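Local coordinates for protein putative esterase (Bacteroides intestinalis DSM 17393, PDB 5VOL) that is a carbohydrate esterase family 1 ferulic acid esterase, probably releasing ferulate from arabinoxylan alongside xylanases, and binds calcium, at residues Phe156-Ala161 and Ser212-Val217. Numbering follows the deposited sequence.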
ATOM      1  N   PHE C 156      -2.988  20.592  21.484  1.00 23.92           N
ATOM      2  CA  PHE C 156      -2.991  19.657  20.351  1.00 28.47           C
ATOM      3  C   PHE C 156      -3.631  18.308  20.664  1.00 25.85           C
ATOM      4  O   PHE C 156      -3.363  17.713  21.708  1.00 27.65           O
ATOM      5  CB  PHE C 156      -1.561  19.421  19.863  1.00 26.60           C
ATOM      6  CG  PHE C 156      -0.839  20.683  19.504  1.00 22.00           C
ATOM      7  CD1 PHE C 156      -1.059  21.292  18.277  1.00 21.11           C
ATOM      8  CD2 PHE C 156       0.049  21.266  20.397  1.00 23.19           C
ATOM      9  CE1 PHE C 156      -0.403  22.465  17.939  1.00 22.96           C
ATOM     10  CE2 PHE C 156       0.714  22.446  20.065  1.00 23.88           C
ATOM     11  CZ  PHE C 156       0.488  23.044  18.835  1.00 22.19           C
ATOM     12  N   CYS C 157      -4.452  17.814  19.739  1.00 27.04           N
ATOM     13  CA  CYS C 157      -5.065  16.495  19.903  1.00 26.98           C
ATOM     14  C   CYS C 157      -4.195  15.385  19.323  1.00 25.48           C
ATOM     15  O   CYS C 157      -4.330  14.215  19.712  1.00 26.09           O
ATOM     16  CB  CYS C 157      -6.459  16.456  19.251  1.00 25.29           C
ATOM     17  SG  CYS C 157      -6.481  16.652  17.456  1.00 26.29           S
ATOM     18  N   ALA C 158      -3.299  15.745  18.399  1.00 25.17           N
ATOM     19  CA  ALA C 158      -2.525  14.748  17.665  1.00 22.96           C
ATOM     20  C   ALA C 158      -1.170  15.277  17.187  1.00 23.46           C
ATOM     21  O   ALA C 158      -1.072  16.421  16.761  1.00 20.68           O
ATOM     22  CB  ALA C 158      -3.333  14.245  16.468  1.00 21.85           C
ATOM     23  N   VAL C 159      -0.160  14.409  17.222  1.00 23.87           N
ATOM     24  CA  VAL C 159       1.181  14.704  16.719  1.00 23.97           C
ATOM     25  C   VAL C 159       1.626  13.625  15.726  1.00 21.47           C
ATOM     26  O   VAL C 159       1.571  12.439  16.033  1.00 19.47           O
ATOM     27  CB  VAL C 159       2.219  14.782  17.862  1.00 21.96           C
ATOM     28  CG1 VAL C 159       3.633  15.009  17.299  1.00 20.69           C
ATOM     29  CG2 VAL C 159       1.850  15.893  18.860  1.00 20.04           C
ATOM     30  N   TYR C 160       2.077  14.042  14.545  1.00 19.61           N
ATOM     31  CA  TYR C 160       2.642  13.110  13.572  1.00 20.26           C
ATOM     32  C   TYR C 160       4.095  13.516  13.322  1.00 19.08           C
ATOM     33  O   TYR C 160       4.356  14.516  12.674  1.00 19.71           O
ATOM     34  CB  TYR C 160       1.855  13.121  12.259  1.00 15.11           C
ATOM     35  CG  TYR C 160       2.199  11.981  11.324  1.00 20.38           C
ATOM     36  CD1 TYR C 160       3.389  11.970  10.602  1.00 20.25           C
ATOM     37  CD2 TYR C 160       1.321  10.912  11.156  1.00 18.59           C
ATOM     38  CE1 TYR C 160       3.707  10.908   9.738  1.00 16.98           C
ATOM     39  CE2 TYR C 160       1.622   9.849  10.301  1.00 19.20           C
ATOM     40  CZ  TYR C 160       2.811   9.853   9.599  1.00 23.19           C
ATOM     41  OH  TYR C 160       3.089   8.801   8.757  1.00 21.50           O
ATOM     42  N   ALA C 161       5.025  12.722  13.824  1.00 17.04           N
ATOM     43  CA  ALA C 161       6.449  13.036  13.784  1.00 21.11           C
ATOM     44  C   ALA C 161       7.169  12.264  12.671  1.00 22.68           C
ATOM     45  O   ALA C 161       7.258  11.043  12.756  1.00 22.63           O
ATOM     46  CB  ALA C 161       7.069  12.702  15.133  1.00 17.87           C
ATOM     47  N   SER C 212      -3.345  12.068  26.616  1.00 27.15           N
ATOM     48  CA  SER C 212      -4.465  12.838  26.068  1.00 29.72           C
ATOM     49  C   SER C 212      -4.193  13.259  24.626  1.00 24.73           C
ATOM     50  O   SER C 212      -5.032  13.885  23.970  1.00 28.07           O
ATOM     51  CB  SER C 212      -4.754  14.079  26.923  1.00 27.68           C
ATOM     52  OG  SER C 212      -3.670  14.982  26.826  1.00 28.50           O
ATOM     53  N   VAL C 213      -3.014  12.908  24.135  1.00 25.76           N
ATOM     54  CA  VAL C 213      -2.619  13.232  22.773  1.00 24.37           C
ATOM     55  C   VAL C 213      -2.437  11.942  21.964  1.00 25.17           C
ATOM     56  O   VAL C 213      -1.943  10.947  22.482  1.00 22.30           O
ATOM     57  CB  VAL C 213      -1.309  14.082  22.770  1.00 25.56           C
ATOM     58  CG1 VAL C 213      -0.869  14.414  21.353  1.00 23.70           C
ATOM     59  CG2 VAL C 213      -1.516  15.382  23.585  1.00 24.85           C
ATOM     60  N   ALA C 214      -2.851  11.959  20.701  1.00 22.58           N
ATOM     61  CA  ALA C 214      -2.608  10.831  19.810  1.00 24.60           C
ATOM     62  C   ALA C 214      -1.251  11.011  19.140  1.00 22.44           C
ATOM     63  O   ALA C 214      -0.990  12.079  18.598  1.00 23.69           O
ATOM     64  CB  ALA C 214      -3.711  10.723  18.754  1.00 20.72           C
ATOM     65  N   TRP C 215      -0.415   9.975  19.169  1.00 20.10           N
ATOM     66  CA  TRP C 215       0.953  10.051  18.638  1.00 23.59           C
ATOM     67  C   TRP C 215       1.211   9.077  17.491  1.00 22.26           C
ATOM     68  O   TRP C 215       0.808   7.919  17.550  1.00 24.06           O
ATOM     69  CB  TRP C 215       1.970   9.776  19.750  1.00 19.68           C
ATOM     70  CG  TRP C 215       1.771  10.590  20.996  1.00 24.88           C
ATOM     71  CD1 TRP C 215       0.955  10.288  22.044  1.00 23.07           C
ATOM     72  CD2 TRP C 215       2.428  11.825  21.342  1.00 22.81           C
ATOM     73  NE1 TRP C 215       1.057  11.251  23.018  1.00 26.16           N
ATOM     74  CE2 TRP C 215       1.949  12.209  22.611  1.00 27.73           C
ATOM     75  CE3 TRP C 215       3.369  12.634  20.700  1.00 24.31           C
ATOM     76  CZ2 TRP C 215       2.372  13.382  23.256  1.00 27.32           C
ATOM     77  CZ3 TRP C 215       3.799  13.804  21.345  1.00 29.06           C
ATOM     78  CH2 TRP C 215       3.289  14.165  22.606  1.00 25.32           C
ATOM     79  N   PHE C 216       1.904   9.545  16.460  1.00 22.69           N
ATOM     80  CA  PHE C 216       2.282   8.701  15.323  1.00 18.96           C
ATOM     81  C   PHE C 216       3.744   9.009  14.983  1.00 20.15           C
ATOM     82  O   PHE C 216       4.079  10.152  14.685  1.00 21.62           O
ATOM     83  CB  PHE C 216       1.359   8.975  14.126  1.00 19.29           C
ATOM     84  CG  PHE C 216       1.283   7.850  13.115  1.00 23.80           C
ATOM     85  CD1 PHE C 216       2.405   7.451  12.394  1.00 18.29           C
ATOM     86  CD2 PHE C 216       0.066   7.214  12.863  1.00 23.35           C
ATOM     87  CE1 PHE C 216       2.329   6.431  11.447  1.00 22.61           C
ATOM     88  CE2 PHE C 216      -0.025   6.194  11.920  1.00 21.62           C
ATOM     89  CZ  PHE C 216       1.111   5.788  11.210  1.00 20.66           C
ATOM     90  N   VAL C 217       4.606   8.002  15.059  1.00 21.44           N
ATOM     91  CA  VAL C 217       6.027   8.158  14.755  1.00 21.71           C
ATOM     92  C   VAL C 217       6.404   7.348  13.513  1.00 22.50           C
ATOM     93  O   VAL C 217       6.168   6.135  13.448  1.00 21.84           O
ATOM     94  CB  VAL C 217       6.883   7.735  15.954  1.00 20.00           C
ATOM     95  CG1 VAL C 217       8.371   7.781  15.605  1.00 22.53           C
ATOM     96  CG2 VAL C 217       6.554   8.643  17.155  1.00 20.85           C
TER
HETATM   97  O   HOH W   1      -6.252  13.172  21.212  1.00 31.23           O
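Y160 and F216 lie ring on ring across two adjacent parallel strands of the alpha/beta-hydrolase sheet. The pair is an offset stack, with centroids 4.6 Å apart and planes at 18°. Y160 CE2 sits over one face of the F216 ring, toward its rim, 3.3 Å from F216 CD1. In both residues CG is anti to the backbone N, which lays the side chains alongside each other, pointing the same way. Helix 254-271 covers the stack: F267 meets F216 edge-to-face, and Q263, together with D218, hydrogen-bonds the hydroxyl of Y160, so the polar end of the ring is held as well.

A158 and A214 point to the same side of the sheet as Y160 and F216. V159, A161, W215 and V217 point to the other side, where the first three touch helix 140-151. There the W215 indole leans toward strand 158-161, and its CE3 lies 3.7 Å from V159 CB. V159 CG2 reaches W215 CZ3 and also meets V213 CG1, which sits over one face of the indole. W215 NE1, on the five-membered ring, is hydrogen-bonded to L210 O; the six-membered ring meets V159.

The backbones join in a regular parallel ladder. V159 gives its N-H to A214 O and takes that of F216 on its own O; A161 N continues the ladder to F216 O. At the start, A214 N donates almost straight to C157 O (2.9 Å, 177° at the hydrogen). C157 O accepts a second bond, from a water at 2.7 Å that also donates to S212 O.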